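Long-range contacts in Di-haem cytochrome c peroxidase family protein (Burkholderia thailandensis E264, PDB 6NX0), which is a diheme enzyme that probably reduces peroxide and carries electrons through its two covalently bound c-type hemes: residues P99-L104 against G253-A258; K106-D111 against T227-A232; A326-R331 against D412-V417. One frame throughout, in Å; residues are numbered along the deposited sequence.

Interaction 1: P99-L104 against G253-A258. With HEC (heme c), chain B.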
loop_
_atom_site.group_PDB
_atom_site.type_symbol
_atom_site.label_atom_id
_atom_site.label_comp_id
_atom_site.label_asym_id
_atom_site.label_seq_id
_atom_site.Cartn_x
_atom_site.Cartn_y
_atom_site.Cartn_z
ATOM N N PRO A 99 -7.017 -22.477 -9.712
ATOM C CA PRO A 99 -5.857 -22.985 -8.970
ATOM C C PRO A 99 -4.616 -23.149 -9.821
ATOM O O PRO A 99 -3.503 -22.903 -9.331
ATOM C CB PRO A 99 -6.359 -24.330 -8.421
ATOM C CG PRO A 99 -7.832 -24.168 -8.362
ATOM C CD PRO A 99 -8.186 -23.362 -9.557
ATOM N N THR A 100 -4.757 -23.565 -11.080
ATOM C CA THR A 100 -3.557 -23.801 -11.874
ATOM C C THR A 100 -2.907 -22.482 -12.290
ATOM O O THR A 100 -1.673 -22.366 -12.263
ATOM C CB THR A 100 -3.862 -24.680 -13.090
ATOM O OG1 THR A 100 -4.784 -24.034 -13.965
ATOM C CG2 THR A 100 -4.435 -25.996 -12.636
ATOM N N LEU A 101 -3.707 -21.471 -12.644
ATOM C CA LEU A 101 -3.135 -20.177 -12.995
ATOM C C LEU A 101 -2.562 -19.475 -11.763
ATOM O O LEU A 101 -1.511 -18.817 -11.841
ATOM C CB LEU A 101 -4.178 -19.302 -13.688
ATOM C CG LEU A 101 -3.631 -17.977 -14.219
ATOM C CD1 LEU A 101 -2.460 -18.230 -15.196
ATOM C CD2 LEU A 101 -4.701 -17.146 -14.887
ATOM N N ALA A 102 -3.219 -19.628 -10.609
ATOM C CA ALA A 102 -2.703 -19.041 -9.378
ATOM C C ALA A 102 -1.383 -19.691 -8.992
ATOM O O ALA A 102 -0.475 -19.023 -8.482
ATOM C CB ALA A 102 -3.737 -19.200 -8.260
ATOM N N ALA A 103 -1.252 -20.997 -9.237
ATOM C CA ALA A 103 -0.003 -21.674 -8.910
ATOM C C ALA A 103 1.133 -21.193 -9.805
ATOM O O ALA A 103 2.281 -21.083 -9.361
ATOM C CB ALA A 103 -0.179 -23.183 -9.026
ATOM N N LEU A 104 0.841 -20.907 -11.076
ATOM C CA LEU A 104 1.853 -20.341 -11.959
ATOM C C LEU A 104 2.281 -18.952 -11.485
ATOM O O LEU A 104 3.468 -18.605 -11.503
ATOM C CB LEU A 104 1.305 -20.274 -13.380
ATOM C CG LEU A 104 2.255 -19.961 -14.510
ATOM C CD1 LEU A 104 3.465 -20.865 -14.490
ATOM C CD2 LEU A 104 1.438 -20.165 -15.792
ATOM N N GLY A 253 1.867 -11.027 -15.946
ATOM C CA GLY A 253 0.850 -10.298 -15.211
ATOM C C GLY A 253 -0.447 -11.060 -15.004
ATOM O O GLY A 253 -1.039 -10.988 -13.926
ATOM N N GLU A 254 -0.928 -11.778 -16.029
ATOM C CA GLU A 254 -2.137 -12.579 -15.855
ATOM C C GLU A 254 -1.949 -13.617 -14.761
ATOM O O GLU A 254 -2.842 -13.831 -13.938
ATOM C CB GLU A 254 -2.509 -13.299 -17.156
ATOM C CG GLU A 254 -3.055 -12.455 -18.253
ATOM C CD GLU A 254 -3.550 -13.344 -19.410
ATOM O OE1 GLU A 254 -3.111 -13.133 -20.556
ATOM O OE2 GLU A 254 -4.348 -14.276 -19.144
ATOM N N ALA A 255 -0.800 -14.298 -14.767
ATOM C CA ALA A 255 -0.534 -15.319 -13.763
ATOM C C ALA A 255 -0.448 -14.693 -12.387
ATOM O O ALA A 255 -1.011 -15.209 -11.416
ATOM C CB ALA A 255 0.768 -16.059 -14.106
ATOM N N MET A 256 0.233 -13.561 -12.297
ATOM C CA MET A 256 0.394 -12.914 -10.996
ATOM C C MET A 256 -0.939 -12.431 -10.444
ATOM O O MET A 256 -1.198 -12.539 -9.245
ATOM C CB MET A 256 1.362 -11.746 -11.134
ATOM C CG MET A 256 1.791 -11.141 -9.796
ATOM S SD MET A 256 2.494 -12.336 -8.635
ATOM C CE MET A 256 3.986 -12.708 -9.530
ATOM N N GLN A 257 -1.780 -11.847 -11.302
ATOM C CA GLN A 257 -3.110 -11.430 -10.885
ATOM C C GLN A 257 -3.879 -12.593 -10.268
ATOM O O GLN A 257 -4.502 -12.450 -9.213
ATOM C CB GLN A 257 -3.838 -10.847 -12.097
ATOM C CG GLN A 257 -5.040 -9.997 -11.792
ATOM C CD GLN A 257 -5.419 -9.171 -13.021
ATOM O OE1 GLN A 257 -4.958 -8.023 -13.212
ATOM N NE2 GLN A 257 -6.213 -9.779 -13.895
ATOM N N ALA A 258 -3.812 -13.775 -10.881
ATOM C CA ALA A 258 -4.510 -14.924 -10.323
ATOM C C ALA A 258 -3.971 -15.286 -8.947
ATOM O O ALA A 258 -4.740 -15.618 -8.043
ATOM C CB ALA A 258 -4.398 -16.121 -11.265
HETATM FE FE HEC B . 6.450 -5.014 -5.041
HETATM C CHA HEC B . 4.283 -2.371 -4.474
HETATM C CHB HEC B . 3.898 -6.797 -6.396
HETATM C CHC HEC B . 8.699 -7.189 -6.469
HETATM C CHD HEC B . 9.085 -3.158 -3.825
HETATM N NA HEC B . 4.462 -4.681 -5.284
HETATM C C1A HEC B . 3.767 -3.519 -5.016
HETATM C C2A HEC B . 2.384 -3.728 -5.344
HETATM C C3A HEC B . 2.265 -4.992 -5.773
HETATM C C4A HEC B . 3.577 -5.583 -5.836
HETATM C CMA HEC B . 1.010 -5.656 -6.328
HETATM C CAA HEC B . 1.274 -2.668 -5.217
HETATM C CBA HEC B . 0.547 -2.826 -3.893
HETATM C CGA HEC B . -0.449 -1.728 -3.624
HETATM O O1A HEC B . -1.204 -1.901 -2.622
HETATM O O2A HEC B . -0.388 -0.654 -4.298
HETATM N NB HEC B . 6.348 -6.657 -6.227
HETATM C C1B HEC B . 5.168 -7.220 -6.697
HETATM C C2B HEC B . 5.512 -8.359 -7.504
HETATM C C3B HEC B . 6.844 -8.417 -7.618
HETATM C C4B HEC B . 7.385 -7.371 -6.784
HETATM C CMB HEC B . 4.481 -9.275 -8.171
HETATM C CAB HEC B . 7.709 -9.460 -8.352
HETATM C CBB HEC B . 7.495 -9.326 -9.880
HETATM N NC HEC B . 8.481 -5.155 -5.109
HETATM C C1C HEC B . 9.203 -6.172 -5.719
HETATM C C2C HEC B . 10.567 -6.057 -5.251
HETATM C C3C HEC B . 10.695 -4.969 -4.488
HETATM C C4C HEC B . 9.382 -4.360 -4.413
HETATM C CMC HEC B . 11.651 -7.116 -5.511
HETATM C CAC HEC B . 11.847 -4.645 -3.520
HETATM C CBC HEC B . 13.133 -4.276 -4.271
HETATM N ND HEC B . 6.627 -3.154 -4.249
HETATM C C1D HEC B . 7.834 -2.595 -3.782
HETATM C C2D HEC B . 7.573 -1.237 -3.383
HETATM C C3D HEC B . 6.133 -0.976 -3.643
HETATM C C4D HEC B . 5.599 -2.202 -4.171
HETATM C CMD HEC B . 8.612 -0.235 -2.918
HETATM C CAD HEC B . 5.373 0.346 -3.427
HETATM C CBD HEC B . 5.824 1.286 -4.521
HETATM C CGD HEC B . 4.909 2.485 -4.698
HETATM O O1D HEC B . 3.921 2.600 -3.941
HETATM O O2D HEC B . 5.271 3.335 -5.561
HETATM O O HOH W 1 6.695 -3.802 -6.847
#

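Interaction 2: K106-D111 against T227-A232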
loop_
_atom_site.group_PDB
_atom_site.type_symbol
_atom_site.label_atom_id
_atom_site.label_comp_id
_atom_site.label_asym_id
_atom_site.label_seq_id
_atom_site.Cartn_x
_atom_site.Cartn_y
_atom_site.Cartn_z
ATOM N N LYS A 106 2.271 -17.955 -8.377
ATOM C CA LYS A 106 3.100 -18.169 -7.197
ATOM C C LYS A 106 4.502 -18.613 -7.597
ATOM O O LYS A 106 5.500 -18.183 -7.001
ATOM C CB LYS A 106 2.439 -19.194 -6.277
ATOM C CG LYS A 106 3.100 -19.298 -4.912
ATOM C CD LYS A 106 2.370 -20.284 -3.979
ATOM C CE LYS A 106 2.993 -20.290 -2.591
ATOM N NZ LYS A 106 2.344 -21.332 -1.728
ATOM N N ARG A 107 4.601 -19.445 -8.633
ATOM C CA ARG A 107 5.904 -19.832 -9.159
ATOM C C ARG A 107 6.713 -18.612 -9.585
ATOM O O ARG A 107 7.896 -18.499 -9.256
ATOM C CB ARG A 107 5.707 -20.808 -10.331
ATOM C CG ARG A 107 6.961 -21.289 -10.926
ATOM C CD ARG A 107 6.701 -22.297 -12.027
ATOM N NE ARG A 107 7.987 -22.666 -12.584
ATOM C CZ ARG A 107 8.235 -23.771 -13.280
ATOM N NH1 ARG A 107 7.259 -24.628 -13.547
ATOM N NH2 ARG A 107 9.468 -23.994 -13.703
ATOM N N VAL A 108 6.086 -17.691 -10.320
ATOM C CA VAL A 108 6.738 -16.442 -10.716
ATOM C C VAL A 108 7.157 -15.655 -9.484
ATOM O O VAL A 108 8.272 -15.123 -9.406
ATOM C CB VAL A 108 5.785 -15.613 -11.607
ATOM C CG1 VAL A 108 6.349 -14.246 -11.885
ATOM C CG2 VAL A 108 5.488 -16.366 -12.921
ATOM N N PHE A 109 6.255 -15.558 -8.506
ATOM C CA PHE A 109 6.504 -14.730 -7.326
ATOM C C PHE A 109 7.756 -15.137 -6.573
ATOM O O PHE A 109 8.446 -14.283 -6.001
ATOM C CB PHE A 109 5.300 -14.816 -6.400
ATOM C CG PHE A 109 5.256 -13.750 -5.333
ATOM C CD1 PHE A 109 5.856 -13.948 -4.105
ATOM C CD2 PHE A 109 4.618 -12.559 -5.574
ATOM C CE1 PHE A 109 5.787 -12.971 -3.124
ATOM C CE2 PHE A 109 4.541 -11.571 -4.599
ATOM C CZ PHE A 109 5.128 -11.777 -3.384
ATOM N N PHE A 110 8.079 -16.426 -6.560
ATOM C CA PHE A 110 9.204 -16.925 -5.789
ATOM C C PHE A 110 10.429 -17.251 -6.638
ATOM O O PHE A 110 11.411 -17.781 -6.099
ATOM C CB PHE A 110 8.751 -18.156 -4.977
ATOM C CG PHE A 110 7.890 -17.789 -3.813
ATOM C CD1 PHE A 110 8.467 -17.374 -2.628
ATOM C CD2 PHE A 110 6.513 -17.785 -3.919
ATOM C CE1 PHE A 110 7.671 -16.993 -1.540
ATOM C CE2 PHE A 110 5.716 -17.401 -2.858
ATOM C CZ PHE A 110 6.293 -17.003 -1.662
ATOM N N ASP A 111 10.434 -16.875 -7.927
ATOM C CA ASP A 111 11.528 -17.230 -8.826
ATOM C C ASP A 111 12.674 -16.229 -8.709
ATOM O O ASP A 111 12.524 -15.083 -9.142
ATOM C CB ASP A 111 11.021 -17.300 -10.255
ATOM C CG ASP A 111 12.032 -17.891 -11.209
ATOM O OD1 ASP A 111 13.250 -17.842 -10.919
ATOM O OD2 ASP A 111 11.608 -18.408 -12.259
ATOM N N THR A 227 14.323 -21.267 -19.471
ATOM C CA THR A 227 14.130 -21.878 -18.158
ATOM C C THR A 227 12.837 -22.686 -18.124
ATOM O O THR A 227 11.973 -22.618 -19.014
ATOM C CB THR A 227 14.100 -20.817 -17.034
ATOM O OG1 THR A 227 12.852 -20.102 -17.058
ATOM C CG2 THR A 227 15.276 -19.872 -17.126
ATOM N N GLY A 228 12.688 -23.446 -17.034
ATOM C CA GLY A 228 11.470 -24.198 -16.850
ATOM C C GLY A 228 10.251 -23.313 -16.740
ATOM O O GLY A 228 9.157 -23.698 -17.164
ATOM N N LEU A 229 10.418 -22.122 -16.168
ATOM C CA LEU A 229 9.313 -21.188 -16.107
ATOM C C LEU A 229 8.866 -20.809 -17.508
ATOM O O LEU A 229 7.660 -20.719 -17.787
ATOM C CB LEU A 229 9.723 -19.941 -15.312
ATOM C CG LEU A 229 8.675 -18.848 -15.284
ATOM C CD1 LEU A 229 7.362 -19.288 -14.636
ATOM C CD2 LEU A 229 9.217 -17.621 -14.569
ATOM N N GLY A 230 9.831 -20.562 -18.395
ATOM C CA GLY A 230 9.492 -20.285 -19.783
ATOM C C GLY A 230 8.667 -21.397 -20.403
ATOM O O GLY A 230 7.720 -21.143 -21.148
ATOM N N ALA A 231 9.035 -22.645 -20.123
ATOM C CA ALA A 231 8.288 -23.777 -20.663
ATOM C C ALA A 231 6.876 -23.834 -20.098
ATOM O O ALA A 231 5.920 -24.127 -20.824
ATOM C CB ALA A 231 9.053 -25.085 -20.373
ATOM N N ALA A 232 6.730 -23.593 -18.793
ATOM C CA ALA A 232 5.424 -23.566 -18.172
ATOM C C ALA A 232 4.559 -22.466 -18.759
ATOM O O ALA A 232 3.378 -22.682 -19.059
ATOM C CB ALA A 232 5.578 -23.385 -16.663
HETATM O O HOH W 2 13.246 -18.633 -14.381
#

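Interaction 3: A326-R331 against D412-V417. With HEC (heme c), chain C.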
loop_
_atom_site.group_PDB
_atom_site.type_symbol
_atom_site.label_atom_id
_atom_site.label_comp_id
_atom_site.label_asym_id
_atom_site.label_seq_id
_atom_site.Cartn_x
_atom_site.Cartn_y
_atom_site.Cartn_z
ATOM N N ALA A 326 -3.456 13.833 1.724
ATOM C CA ALA A 326 -2.159 14.489 1.835
ATOM C C ALA A 326 -1.932 14.788 3.308
ATOM O O ALA A 326 -2.370 15.826 3.813
ATOM C CB ALA A 326 -2.122 15.764 0.989
ATOM N N ILE A 327 -1.234 13.890 4.008
ATOM C CA ILE A 327 -0.975 14.100 5.438
ATOM C C ILE A 327 0.450 14.577 5.717
ATOM O O ILE A 327 0.756 14.923 6.874
ATOM C CB ILE A 327 -1.310 12.847 6.282
ATOM C CG1 ILE A 327 -0.342 11.679 6.034
ATOM C CG2 ILE A 327 -2.752 12.393 6.024
ATOM C CD1 ILE A 327 -0.486 10.533 7.051
ATOM N N ALA A 328 1.323 14.625 4.695
ATOM C CA ALA A 328 2.628 15.285 4.789
ATOM C C ALA A 328 3.509 14.697 5.900
ATOM O O ALA A 328 4.021 15.407 6.766
ATOM C CB ALA A 328 2.449 16.792 4.989
ATOM N N VAL A 329 3.731 13.391 5.849
ATOM C CA VAL A 329 4.666 12.811 6.817
ATOM C C VAL A 329 6.068 13.394 6.629
ATOM O O VAL A 329 6.411 13.918 5.550
ATOM C CB VAL A 329 4.697 11.273 6.758
ATOM C CG1 VAL A 329 3.321 10.694 6.969
ATOM C CG2 VAL A 329 5.332 10.791 5.470
ATOM N N PRO A 330 6.908 13.348 7.662
ATOM C CA PRO A 330 8.226 13.986 7.580
ATOM C C PRO A 330 9.110 13.380 6.503
ATOM O O PRO A 330 9.006 12.199 6.164
ATOM C CB PRO A 330 8.826 13.751 8.969
ATOM C CG PRO A 330 7.620 13.548 9.861
ATOM C CD PRO A 330 6.638 12.815 9.003
ATOM N N ARG A 331 10.008 14.219 5.986
ATOM C CA ARG A 331 10.990 13.769 5.011
ATOM C C ARG A 331 11.898 12.701 5.607
ATOM O O ARG A 331 12.393 12.825 6.736
ATOM C CB ARG A 331 11.821 14.962 4.550
ATOM C CG ARG A 331 12.769 14.679 3.367
ATOM C CD ARG A 331 13.356 16.007 2.945
ATOM N NE ARG A 331 14.265 16.012 1.800
ATOM C CZ ARG A 331 13.885 16.158 0.537
ATOM N NH1 ARG A 331 12.588 16.216 0.221
ATOM N NH2 ARG A 331 14.800 16.240 -0.430
ATOM N N ASP A 412 8.811 24.679 11.281
ATOM C CA ASP A 412 7.459 24.977 11.740
ATOM C C ASP A 412 6.392 24.566 10.728
ATOM O O ASP A 412 5.202 24.870 10.914
ATOM C CB ASP A 412 7.327 26.468 12.083
ATOM C CG ASP A 412 7.508 27.389 10.875
ATOM O OD1 ASP A 412 7.223 26.988 9.722
ATOM O OD2 ASP A 412 7.940 28.545 11.087
ATOM N N THR A 413 6.790 23.881 9.669
ATOM C CA THR A 413 5.854 23.403 8.671
ATOM C C THR A 413 6.477 22.183 8.006
ATOM O O THR A 413 7.596 21.772 8.322
ATOM C CB THR A 413 5.514 24.504 7.654
ATOM O OG1 THR A 413 4.408 24.106 6.812
ATOM C CG2 THR A 413 6.714 24.792 6.801
ATOM N N PHE A 414 5.721 21.620 7.074
ATOM C CA PHE A 414 6.070 20.350 6.446
ATOM C C PHE A 414 7.421 20.450 5.751
ATOM O O PHE A 414 7.709 21.421 5.042
ATOM C CB PHE A 414 4.999 19.972 5.428
ATOM C CG PHE A 414 3.591 20.373 5.841
ATOM C CD1 PHE A 414 3.015 19.819 6.967
ATOM C CD2 PHE A 414 2.868 21.315 5.118
ATOM C CE1 PHE A 414 1.753 20.178 7.366
ATOM C CE2 PHE A 414 1.578 21.671 5.512
ATOM C CZ PHE A 414 1.025 21.107 6.643
ATOM N N ASP A 415 8.261 19.438 5.936
ATOM C CA ASP A 415 9.561 19.457 5.284
ATOM C C ASP A 415 9.678 18.473 4.132
ATOM O O ASP A 415 10.761 18.358 3.549
ATOM C CB ASP A 415 10.693 19.228 6.291
ATOM C CG ASP A 415 10.740 17.819 6.880
ATOM O OD1 ASP A 415 9.820 17.003 6.687
ATOM O OD2 ASP A 415 11.774 17.532 7.543
ATOM N N ASP A 416 8.597 17.790 3.747
ATOM C CA ASP A 416 8.680 16.926 2.573
ATOM C C ASP A 416 7.641 17.291 1.523
ATOM O O ASP A 416 7.260 16.453 0.693
ATOM C CB ASP A 416 8.541 15.465 2.965
ATOM C CG ASP A 416 9.197 14.532 1.966
ATOM O OD1 ASP A 416 10.153 14.953 1.246
ATOM O OD2 ASP A 416 8.742 13.375 1.892
ATOM N N VAL A 417 7.178 18.540 1.540
ATOM C CA VAL A 417 6.278 19.076 0.527
ATOM C C VAL A 417 6.891 20.365 -0.003
ATOM O O VAL A 417 7.268 21.234 0.792
ATOM C CB VAL A 417 4.871 19.326 1.100
ATOM C CG1 VAL A 417 3.971 19.903 0.041
ATOM C CG2 VAL A 417 4.261 18.046 1.706
HETATM FE FE HEC C . -3.595 7.159 8.404
HETATM C CHA HEC C . -0.867 5.996 6.685
HETATM C CHB HEC C . -2.770 5.171 11.079
HETATM C CHC HEC C . -5.900 8.782 10.359
HETATM C CHD HEC C . -4.685 8.877 5.664
HETATM N NA HEC C . -2.138 5.798 8.780
HETATM C C1A HEC C . -1.135 5.439 7.899
HETATM C C2A HEC C . -0.262 4.534 8.600
HETATM C C3A HEC C . -0.843 4.231 9.767
HETATM C C4A HEC C . -2.036 5.026 9.911
HETATM C CMA HEC C . -0.264 3.382 10.896
HETATM C CAA HEC C . 0.975 3.842 7.984
HETATM C CBA HEC C . 0.596 2.534 7.310
HETATM C CGA HEC C . 1.714 1.841 6.569
HETATM O O1A HEC C . 1.366 0.845 5.865
HETATM O O2A HEC C . 2.838 2.398 6.428
HETATM N NB HEC C . -4.239 7.003 10.310
HETATM C C1B HEC C . -3.795 6.061 11.242
HETATM C C2B HEC C . -4.520 6.274 12.481
HETATM C C3B HEC C . -5.340 7.311 12.325
HETATM C C4B HEC C . -5.209 7.752 10.944
HETATM C CMB HEC C . -4.366 5.371 13.733
HETATM C CAB HEC C . -6.233 8.016 13.377
HETATM C CBB HEC C . -5.373 8.562 14.540
HETATM N NC HEC C . -5.066 8.499 8.064
HETATM C C1C HEC C . -5.859 9.092 9.027
HETATM C C2C HEC C . -6.693 10.057 8.367
HETATM C C3C HEC C . -6.431 10.017 7.054
HETATM C C4C HEC C . -5.372 9.061 6.837
HETATM C CMC HEC C . -7.760 10.867 9.136
HETATM C CAC HEC C . -7.239 10.679 5.926
HETATM C CBC HEC C . -7.153 12.210 6.103
HETATM N ND HEC C . -2.923 7.340 6.512
HETATM C C1D HEC C . -3.538 8.134 5.538
HETATM C C2D HEC C . -2.659 8.211 4.409
HETATM C C3D HEC C . -1.455 7.417 4.742
HETATM C C4D HEC C . -1.705 6.858 6.043
HETATM C CMD HEC C . -2.881 8.966 3.103
HETATM C CAD HEC C . -0.208 7.228 3.869
HETATM C CBD HEC C . 0.716 8.404 4.113
HETATM C CGD HEC C . 2.106 8.122 3.601
HETATM O O1D HEC C . 2.396 6.951 3.254
HETATM O O2D HEC C . 2.967 9.043 3.711
HETATM O O HOH W 3 6.216 12.911 2.982
HETATM O O HOH W 4 6.280 16.744 5.147
#

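Interaction 1: P99-L104 against G253-A258
Leu101 lays its branched end over the backbone of the helix that holds Ala255 and Ala258. Its CG rests on Ala258 CB at 3.6 Å, while the two methyls part over the helix: CD1 settles on Ala255, 4.0 Å from its CB, and CD2 lies 3.9 Å from Glu254 O. With CG swung anti to the backbone N (chi1 -174°), the leucine brings both branches onto this surface. Ala102 meets the same helix at Ala258, its CB 3.7 Å from Ala258 O, and Leu104, nearly one turn beyond Leu101, brings CG to 4.2 Å from Ala255 CB. Alanine suits these places because the axes of the two short segments come within 7.0 Å, and a methyl is all that such a close approach readily accepts. The segments cross at -109°, so the touching patch is compact and made by apolar contacts. On the far flank of 253-258, Met256 turns away from Leu101; its side chain, bent at chi2 and chi3, puts CG, SD and CE all against the heme methyl CMB. Helix 99-109 thus lies across helix 245-260, and helix 228-237 borders both, with Phe237 touching Leu101 and Glu254.

Interaction 2: K106-D111 against T227-A232
The C-terminal end of helix 99-109 meets the first turn of helix 228-237 in the cytochrome c-like part of the chain that carries the first heme, with Thr227 at the N-cap position of the second helix. Leu229 is at the middle of the contact. Its CD1 packs on Val108 CG2 at 3.9 Å, the two side chains crossing at about a right angle, and its CD2 lies 3.4 Å from Asp111 OD2. Arg107 runs past Leu229 in the opposite direction, extended from CG to NE, and spreads one face of its guanidinium over Leu229 CA. NH1 comes 3.8 Å from Ala232 CB, and NH2 is 3.2 Å from Gly228 C; the absence of a side chain on Gly228 lets the arginine come so near the backbone. Each oxygen of the acid has a partner: Asp111 OD1 accepts from Ala113 N, whereas a water donates to Asp111 OD2 at 2.7 Å and to Thr227 OG1 at 3.1 Å, bridging the segments. Arginine fits the exposed margin, its aliphatic part covering leucine while its charge stays near the surface. Behind the contact, helix 245-260 packs on helix 99-109, Met256 touching Val108 and Tyr259 meeting the Phe109 ring edge-to-face.

Interaction 3: A326-R331 against D412-V417
Arg331 joins the two loops through both its backbone and its side chain, and two successive aspartates receive it. Its backbone N donates to Asp415 OD1 at 2.9 Å in a nearly straight bond (173°), meeting the oxygen on the syn side but 32° out of the carboxylate plane. Asp415 OD2 is taken by His409 ND1, so both oxygens of this buried acid have partners. The guanidinium forms a salt bridge with the next acid: NH1 lies 2.9 Å from Asp416 OD1, the bond bent to 135°. Extended from CG to NE, the arginine crosses Asp416 at about a right angle and also gives NH1 to His343 O and NH2 to Asn338 O, while Phe344 offers a cation-pi partner. Val329 O accepts from two waters; one also donates to Asp416 OD2, and the other accepts from Asp416 N. Apolar contacts finish the seam where Ala328 CB touches Phe414 CD1 at 3.7 Å and Val417 CG2 at 4.0 Å; a methyl is small enough to touch both. Val329 turns away from this seam, CG2 coming 3.4 Å from heme propionate O2D. The chemistry implies a buried Arg331-Asp416 charge pair and a second acid, Asp415, gripped by backbone and histidine nitrogens; both acids are probably ionised, and two waters complete the join beside the second heme.

In the fold
Interactions 1 and 2 share helix 99-109 and form one continuous cluster, their centres 11 Å apart. Leu104 CD1 reaches Ala232 CB at 3.9 Å, and Met256 CE meets Val108 CG1 at 3.7 Å, so three helices close on each other beside the first heme. Along the chain, interaction 2 is nested within the loop closed by interaction 1. The side chains of Ala255 and Val108 are about 10 Å and about 5 Å from that of Cys122, which is bound covalently to that heme. Interaction 3 belongs to the second heme, on the opposite side of the chain's centre: its centre is 39 Å from that of interaction 1 and 42 Å from that of interaction 2.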